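Putative Fe-S biosynthesis protein (Lactobacillus acidophilus, PDB 2QGO) probably takes part in the biosynthesis of iron-sulphur clusters, though its exact role is not established. Local coordinates at residues 4-9 / 87-92; 25-30 / 74-80; 84-88 / 100-106. One frame throughout, in Å; residues are numbered along the deposited sequence.

From the N terminus, strand 6-8, an outermost strand of the mixed sheet, leads into helix 10-18, and contact 1 later brings strand 88-93 back beside it, closing the longest of the three loops. Nested within that loop, contact 2 joins strand 25-30 to strand 73-76 and the short helix 78-81. Contact 3 opens after contact 2 has closed, begins where contact 1 ends, sharing N87 and M88 with it, and closes a short loop onto the turn between strands 96-101 and 104-114. The contacts meet in the interior, where L28 of contact 2 packs against M88 and M90, and L84 of contact 3 touches L28 and T76.

Contact 1: 4-9 / 87-92; sequences LNIKFT and NMVMDY
T9 OG1 donates a short hydrogen bond of 2.6 Å to D91 OD1, reaching the carboxylate on its anti side and 24° out of its plane. The chi1 of T9 (67°) sets OG1 between its own backbone N and carbonyl carbon, facing D91, while the same oxygen serves as N-cap of helix 10-18 by accepting from A12 N. An alanine here is likely to leave D91 OD1 without its hydroxyl mate and the first turn of that helix without its side-chain cap. Next to this pair, T9 N donates to M90 O at 3.1 Å, and M90 N to K7 O at 2.8 Å; K7 N then bonds M88 O, and M88 N bonds N5 O. These bonds make strands 6-8 and 88-92 parallel neighbours, with 6-8 the outermost strand on its side of the mixed sheet. I6, F8, M88 and M90 share the buried face. There, the F8 and M90 side chains lie side by side, with M90 CB set obliquely to the ring, CD2 to CB 3.7 Å, and I6 CG1 rests 3.8 Å from M88 CB. On the other face, T9 CG2 touches V89 CG1 at 3.8 Å. Helix 10-18 packs on F8 through V13 and L16.

Contact 2: 25-30 / 74-80; sequences ILILIT and IYTSDFD
D80 turns its carboxylate toward T30 through a chi1 of -69°, which swings CG away from its own carbonyl carbon and lets OD1 accept twice from one residue. T30 N, 2.9 Å from D80 OD1, comes from above the carboxylate plane, whereas T30 OG1, 3.1 Å from D80 OD1, arrives nearly in line with the C-O bond. In T76, OG1 stands anti to the backbone N (chi1 -165°) and gives a hydrogen bond of 2.9 Å to L28 O, so a side chain takes over where the backbone pairing with strand 25-30 stops. Before that point the two strands run parallel in register, L26 beside I74 and I27 beside Y75, joined by Y75 N to L26 O at 2.6 Å and by L28 N to Y75 O. Beyond T76 the chain leaves the sheet and enters the short helix 78-81, with S77 as its N-cap: S77 OG accepts from D80 N and in turn donates to D80 OD2 at 2.7 Å. The D80 carboxylate is thus held at both oxygens, on one by the helix start and on the other by the strand end, which probably favours its charged form. I29 CG2 lies against D80 OD2. Apolar contacts accompany the strand pairing. The L28 stem meets the tip of I74, CB to CD1 4.0 Å, on the side shared with L26, while I25 CG2 approaches Y75 CD2 obliquely. The polar L26 O, by contrast, lies at the edge of the Y75 ring. On its other side, strand 25-30 pairs with strand 50-55.

Contact 3: 84-88 / 100-106; sequences LGPNM and SSDEGLL
P86 O receives the backbone N-H of D102 at 3.2 Å, a nearly straight bond (168° at the hydrogen) that ties the 84-88 loop to the turn after strand 96-101. The same carbonyl oxygen lies 3.3 Å from S101 CB, so the peptide after P86 sits against the serine stem as well as against the next amide. The D102 side chain leans toward N87, its carboxylate turned 59° from the N87 amide plane. One water adds a second link by donating both to N87 O at 2.7 Å and to D102 OD1 at 2.9 Å. Further along the loop, M88 CA makes a CH-O contact of 3.1 Å with S100 O. Packing adds to this: P86 CD lies 4.0 Å from E103 CD, the two side chains crossing at about a right angle, and L106 CD1 meets M88 CG at 4.4 Å.

G85 also allows this close approach, because a side chain there would run into S101 OG. Behind these contacts, the residues of 100-106 are set by a type I beta turn from S101 to G104, whose ends are joined by backbone bonds in both directions between S101 and G104, as in a beta hairpin. Inside it, a chi1 of 67° brings S101 OG round to accept from E103 N, an ST turn that helps fix the amide direction just after D102. G104 adopts backbone angles that would crowd a beta carbon against the preceding carbonyl. The hairpin joins strands 96-101 and 104-114, neighbours in the sheet; the 84-88 loop arrives from helix 78-81 to start strand 88-93 on the other side of 96-101, while L84 and L106 both reach F50 of strand 50-55.

Contact 1: 4-9 / 87-92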
# COMPACT_ATOMS: atom_id res chain seq x y z
N LEU A 4 -13.16 2.99 -5.22
CA LEU A 4 -11.88 2.21 -5.27
C LEU A 4 -12.08 0.83 -4.67
O LEU A 4 -12.64 0.68 -3.59
CB LEU A 4 -10.77 2.89 -4.45
CG LEU A 4 -10.24 4.30 -4.68
CD1 LEU A 4 -9.65 4.42 -6.06
CD2 LEU A 4 -11.37 5.28 -4.46
N ASN A 5 -11.61 -0.19 -5.37
CA ASN A 5 -11.70 -1.53 -4.83
C ASN A 5 -10.42 -2.24 -5.24
O ASN A 5 -9.78 -1.88 -6.23
CB ASN A 5 -12.94 -2.26 -5.35
CG ASN A 5 -12.82 -2.66 -6.79
OD1 ASN A 5 -13.01 -1.85 -7.70
ND2 ASN A 5 -12.48 -3.93 -7.02
N ILE A 6 -10.04 -3.25 -4.47
CA ILE A 6 -8.81 -3.97 -4.77
C ILE A 6 -8.91 -5.43 -4.39
O ILE A 6 -9.66 -5.80 -3.49
CB ILE A 6 -7.63 -3.33 -4.00
CG1 ILE A 6 -6.30 -3.89 -4.50
CG2 ILE A 6 -7.77 -3.61 -2.49
CD1 ILE A 6 -5.08 -3.20 -3.90
N LYS A 7 -8.14 -6.25 -5.08
CA LYS A 7 -8.11 -7.68 -4.79
C LYS A 7 -6.65 -8.11 -4.74
O LYS A 7 -5.82 -7.61 -5.50
CB LYS A 7 -8.85 -8.48 -5.88
CG LYS A 7 -8.99 -9.96 -5.54
CD LYS A 7 -10.05 -10.66 -6.38
CE LYS A 7 -10.44 -12.02 -5.78
NZ LYS A 7 -11.52 -12.70 -6.57
N PHE A 8 -6.33 -9.01 -3.81
CA PHE A 8 -4.97 -9.52 -3.66
C PHE A 8 -4.96 -10.98 -4.12
O PHE A 8 -5.74 -11.79 -3.62
CB PHE A 8 -4.50 -9.48 -2.20
CG PHE A 8 -4.53 -8.11 -1.58
CD1 PHE A 8 -5.72 -7.57 -1.09
CD2 PHE A 8 -3.37 -7.35 -1.47
CE1 PHE A 8 -5.75 -6.31 -0.49
CE2 PHE A 8 -3.38 -6.08 -0.87
CZ PHE A 8 -4.58 -5.56 -0.38
N THR A 9 -4.07 -11.32 -5.05
CA THR A 9 -3.98 -12.69 -5.52
C THR A 9 -3.49 -13.59 -4.39
O THR A 9 -3.06 -13.10 -3.34
CB THR A 9 -3.00 -12.82 -6.71
OG1 THR A 9 -1.66 -12.56 -6.27
CG2 THR A 9 -3.37 -11.84 -7.81
N ASN A 87 -10.78 -1.22 -10.08
CA ASN A 87 -10.62 -2.67 -9.95
C ASN A 87 -9.15 -3.06 -9.90
O ASN A 87 -8.64 -3.78 -10.76
CB ASN A 87 -11.31 -3.38 -11.12
CG ASN A 87 -12.80 -3.07 -11.20
OD1 ASN A 87 -13.32 -2.73 -12.26
ND2 ASN A 87 -13.48 -3.19 -10.06
N MET A 88 -8.46 -2.59 -8.86
CA MET A 88 -7.05 -2.89 -8.70
C MET A 88 -6.78 -4.31 -8.22
O MET A 88 -7.58 -4.92 -7.51
CB MET A 88 -6.40 -1.91 -7.72
CG MET A 88 -6.35 -0.48 -8.24
SD MET A 88 -5.62 0.66 -7.06
CE MET A 88 -7.00 0.87 -5.95
N VAL A 89 -5.63 -4.81 -8.63
CA VAL A 89 -5.19 -6.13 -8.26
C VAL A 89 -3.74 -6.02 -7.80
O VAL A 89 -2.92 -5.39 -8.47
CB VAL A 89 -5.25 -7.11 -9.46
CG1 VAL A 89 -4.57 -8.42 -9.10
CG2 VAL A 89 -6.71 -7.36 -9.85
N MET A 90 -3.44 -6.60 -6.65
CA MET A 90 -2.07 -6.61 -6.14
C MET A 90 -1.60 -8.05 -6.29
O MET A 90 -2.24 -8.98 -5.83
CB MET A 90 -2.01 -6.17 -4.67
CG MET A 90 -0.57 -5.99 -4.12
SD MET A 90 0.29 -4.50 -4.77
CE MET A 90 -0.45 -3.20 -3.69
N ASP A 91 -0.47 -8.24 -6.97
CA ASP A 91 0.07 -9.57 -7.18
C ASP A 91 1.52 -9.63 -6.69
O ASP A 91 2.11 -8.61 -6.37
CB ASP A 91 -0.01 -9.92 -8.67
CG ASP A 91 0.39 -11.35 -8.96
OD1 ASP A 91 0.19 -12.22 -8.09
OD2 ASP A 91 0.90 -11.60 -10.07
N TYR A 92 2.07 -10.84 -6.64
CA TYR A 92 3.44 -11.04 -6.20
C TYR A 92 4.08 -12.13 -7.05
O TYR A 92 3.56 -13.23 -7.14
CB TYR A 92 3.49 -11.46 -4.72
CG TYR A 92 4.90 -11.51 -4.18
CD1 TYR A 92 5.58 -10.35 -3.83
CD2 TYR A 92 5.60 -12.72 -4.10
CE1 TYR A 92 6.92 -10.38 -3.42
CE2 TYR A 92 6.95 -12.76 -3.69
CZ TYR A 92 7.60 -11.58 -3.35
OH TYR A 92 8.92 -11.60 -2.96

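Contact 2: 25-30 / 74-80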
# COMPACT_ATOMS: atom_id res chain seq x y z
N ILE A 25 -2.87 -2.26 9.46
CA ILE A 25 -3.52 -1.16 8.78
C ILE A 25 -2.61 -0.91 7.59
O ILE A 25 -1.42 -0.62 7.76
CB ILE A 25 -3.56 0.11 9.67
CG1 ILE A 25 -4.37 -0.17 10.94
CG2 ILE A 25 -4.13 1.28 8.88
CD1 ILE A 25 -5.79 -0.67 10.69
N LEU A 26 -3.14 -1.04 6.38
CA LEU A 26 -2.33 -0.83 5.19
C LEU A 26 -2.70 0.46 4.49
O LEU A 26 -3.88 0.80 4.37
CB LEU A 26 -2.47 -2.00 4.22
CG LEU A 26 -2.08 -3.37 4.77
CD1 LEU A 26 -2.30 -4.42 3.70
CD2 LEU A 26 -0.61 -3.35 5.23
N ILE A 27 -1.68 1.18 4.03
CA ILE A 27 -1.87 2.44 3.33
C ILE A 27 -1.20 2.36 1.97
O ILE A 27 0.02 2.22 1.89
CB ILE A 27 -1.25 3.60 4.13
CG1 ILE A 27 -1.93 3.72 5.50
CG2 ILE A 27 -1.35 4.90 3.34
CD1 ILE A 27 -1.23 4.68 6.45
N LEU A 28 -1.99 2.44 0.92
CA LEU A 28 -1.47 2.40 -0.44
C LEU A 28 -1.35 3.84 -0.92
O LEU A 28 -2.32 4.59 -0.92
CB LEU A 28 -2.41 1.62 -1.36
CG LEU A 28 -2.13 1.60 -2.87
CD1 LEU A 28 -0.75 0.98 -3.13
CD2 LEU A 28 -3.23 0.79 -3.59
N ILE A 29 -0.16 4.25 -1.32
CA ILE A 29 0.04 5.61 -1.79
C ILE A 29 1.07 5.68 -2.90
O ILE A 29 1.80 4.72 -3.15
CB ILE A 29 0.51 6.51 -0.65
CG1 ILE A 29 1.83 5.98 -0.10
CG2 ILE A 29 -0.54 6.57 0.44
CD1 ILE A 29 2.50 6.91 0.87
N THR A 30 1.10 6.83 -3.57
CA THR A 30 2.08 7.04 -4.63
C THR A 30 3.29 7.51 -3.85
O THR A 30 3.16 8.08 -2.77
CB THR A 30 1.67 8.19 -5.58
OG1 THR A 30 1.72 9.43 -4.87
CG2 THR A 30 0.27 7.98 -6.11
N ILE A 74 -7.21 -1.65 4.30
CA ILE A 74 -6.35 -0.85 3.43
C ILE A 74 -6.96 0.52 3.14
O ILE A 74 -8.13 0.64 2.82
CB ILE A 74 -6.05 -1.61 2.10
CG1 ILE A 74 -5.21 -0.72 1.17
CG2 ILE A 74 -7.35 -2.06 1.43
CD1 ILE A 74 -4.61 -1.47 -0.01
N TYR A 75 -6.13 1.55 3.26
CA TYR A 75 -6.55 2.94 3.07
C TYR A 75 -5.69 3.72 2.08
O TYR A 75 -4.67 3.24 1.60
CB TYR A 75 -6.49 3.68 4.40
CG TYR A 75 -7.42 3.13 5.46
CD1 TYR A 75 -8.59 3.81 5.80
CD2 TYR A 75 -7.12 1.95 6.14
CE1 TYR A 75 -9.44 3.32 6.79
CE2 TYR A 75 -7.98 1.45 7.14
CZ TYR A 75 -9.14 2.15 7.46
OH TYR A 75 -10.00 1.69 8.43
N THR A 76 -6.13 4.94 1.80
CA THR A 76 -5.41 5.86 0.93
C THR A 76 -5.93 7.27 1.22
O THR A 76 -6.73 7.46 2.14
CB THR A 76 -5.62 5.53 -0.56
OG1 THR A 76 -4.63 6.21 -1.34
CG2 THR A 76 -7.00 5.95 -1.03
N SER A 77 -5.46 8.26 0.47
CA SER A 77 -5.90 9.64 0.68
C SER A 77 -6.58 10.19 -0.56
O SER A 77 -6.55 9.58 -1.63
CB SER A 77 -4.71 10.53 1.07
OG SER A 77 -3.76 10.65 0.02
N ASP A 78 -7.22 11.35 -0.41
CA ASP A 78 -7.90 11.95 -1.55
C ASP A 78 -6.90 12.27 -2.65
O ASP A 78 -7.19 12.14 -3.84
CB ASP A 78 -8.69 13.18 -1.10
CG ASP A 78 -9.98 12.80 -0.37
OD1 ASP A 78 -10.73 11.96 -0.93
OD2 ASP A 78 -10.26 13.33 0.74
N PHE A 79 -5.70 12.65 -2.25
CA PHE A 79 -4.66 12.95 -3.23
C PHE A 79 -4.19 11.71 -3.97
O PHE A 79 -4.06 11.69 -5.20
CB PHE A 79 -3.46 13.58 -2.56
CG PHE A 79 -2.27 13.72 -3.46
CD1 PHE A 79 -2.30 14.62 -4.53
CD2 PHE A 79 -1.14 12.93 -3.28
CE1 PHE A 79 -1.22 14.74 -5.40
CE2 PHE A 79 -0.04 13.04 -4.14
CZ PHE A 79 -0.08 13.94 -5.21
N ASP A 80 -3.88 10.66 -3.20
CA ASP A 80 -3.38 9.42 -3.78
C ASP A 80 -4.41 8.65 -4.61
O ASP A 80 -4.03 7.92 -5.53
CB ASP A 80 -2.82 8.52 -2.68
CG ASP A 80 -1.54 9.06 -2.07
OD1 ASP A 80 -0.49 9.09 -2.77
OD2 ASP A 80 -1.57 9.46 -0.89

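Contact 3: 84-88 / 100-106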
# COMPACT_ATOMS: atom_id res chain seq x y z
N LEU A 84 -4.66 6.18 -8.58
CA LEU A 84 -4.94 4.75 -8.48
C LEU A 84 -5.92 4.47 -9.60
O LEU A 84 -6.36 5.40 -10.28
CB LEU A 84 -5.53 4.40 -7.11
CG LEU A 84 -4.59 4.74 -5.95
CD1 LEU A 84 -5.23 4.41 -4.61
CD2 LEU A 84 -3.29 3.96 -6.13
N GLY A 85 -6.26 3.20 -9.82
CA GLY A 85 -7.18 2.89 -10.90
C GLY A 85 -8.35 2.04 -10.46
O GLY A 85 -8.38 1.58 -9.32
N PRO A 86 -9.32 1.80 -11.35
CA PRO A 86 -10.50 0.99 -11.06
C PRO A 86 -10.22 -0.51 -11.06
O PRO A 86 -9.51 -1.01 -11.93
CB PRO A 86 -11.48 1.39 -12.16
CG PRO A 86 -10.56 1.61 -13.33
CD PRO A 86 -9.39 2.38 -12.71
N ASN A 87 -10.78 -1.22 -10.08
CA ASN A 87 -10.62 -2.67 -9.95
C ASN A 87 -9.15 -3.06 -9.90
O ASN A 87 -8.64 -3.78 -10.76
CB ASN A 87 -11.31 -3.38 -11.12
CG ASN A 87 -12.80 -3.07 -11.20
OD1 ASN A 87 -13.32 -2.73 -12.26
ND2 ASN A 87 -13.48 -3.19 -10.06
N MET A 88 -8.46 -2.59 -8.86
CA MET A 88 -7.05 -2.89 -8.70
C MET A 88 -6.78 -4.31 -8.22
O MET A 88 -7.58 -4.92 -7.51
CB MET A 88 -6.40 -1.91 -7.72
CG MET A 88 -6.35 -0.48 -8.24
SD MET A 88 -5.62 0.66 -7.06
CE MET A 88 -7.00 0.87 -5.95
N SER A 100 -1.84 -3.34 -10.35
CA SER A 100 -2.43 -3.11 -11.66
C SER A 100 -3.93 -2.86 -11.55
O SER A 100 -4.52 -3.02 -10.48
CB SER A 100 -2.19 -4.32 -12.57
OG SER A 100 -2.81 -5.49 -12.03
N SER A 101 -4.54 -2.47 -12.66
CA SER A 101 -5.98 -2.20 -12.71
C SER A 101 -6.50 -2.55 -14.10
O SER A 101 -5.78 -3.16 -14.89
CB SER A 101 -6.24 -0.72 -12.42
OG SER A 101 -5.74 0.08 -13.47
N ASP A 102 -7.74 -2.17 -14.39
CA ASP A 102 -8.32 -2.44 -15.70
C ASP A 102 -7.59 -1.66 -16.80
O ASP A 102 -7.67 -2.02 -17.97
CB ASP A 102 -9.81 -2.06 -15.74
CG ASP A 102 -10.65 -2.89 -14.80
OD1 ASP A 102 -10.38 -4.10 -14.64
OD2 ASP A 102 -11.61 -2.32 -14.24
N GLU A 103 -6.88 -0.61 -16.41
CA GLU A 103 -6.16 0.22 -17.36
C GLU A 103 -4.74 -0.27 -17.64
O GLU A 103 -4.06 0.24 -18.53
CB GLU A 103 -6.13 1.67 -16.85
CG GLU A 103 -7.49 2.11 -16.30
CD GLU A 103 -7.58 3.59 -16.01
OE1 GLU A 103 -6.73 4.11 -15.23
OE2 GLU A 103 -8.50 4.25 -16.56
N GLY A 104 -4.29 -1.27 -16.88
CA GLY A 104 -2.96 -1.80 -17.09
C GLY A 104 -2.08 -1.82 -15.85
O GLY A 104 -2.57 -1.66 -14.73
N LEU A 105 -0.78 -2.02 -16.05
CA LEU A 105 0.17 -2.07 -14.95
C LEU A 105 0.46 -0.68 -14.39
O LEU A 105 0.77 0.25 -15.13
CB LEU A 105 1.49 -2.71 -15.41
CG LEU A 105 2.60 -2.83 -14.35
CD1 LEU A 105 2.17 -3.78 -13.23
CD2 LEU A 105 3.88 -3.34 -15.00
N LEU A 106 0.33 -0.56 -13.07
CA LEU A 106 0.56 0.70 -12.37
C LEU A 106 1.98 0.76 -11.83
O LEU A 106 2.64 1.80 -11.89
CB LEU A 106 -0.44 0.84 -11.21
CG LEU A 106 -1.86 1.25 -11.61
CD1 LEU A 106 -2.86 0.81 -10.55
CD2 LEU A 106 -1.89 2.76 -11.80
O HOH W 1 -8.50 -5.45 -12.91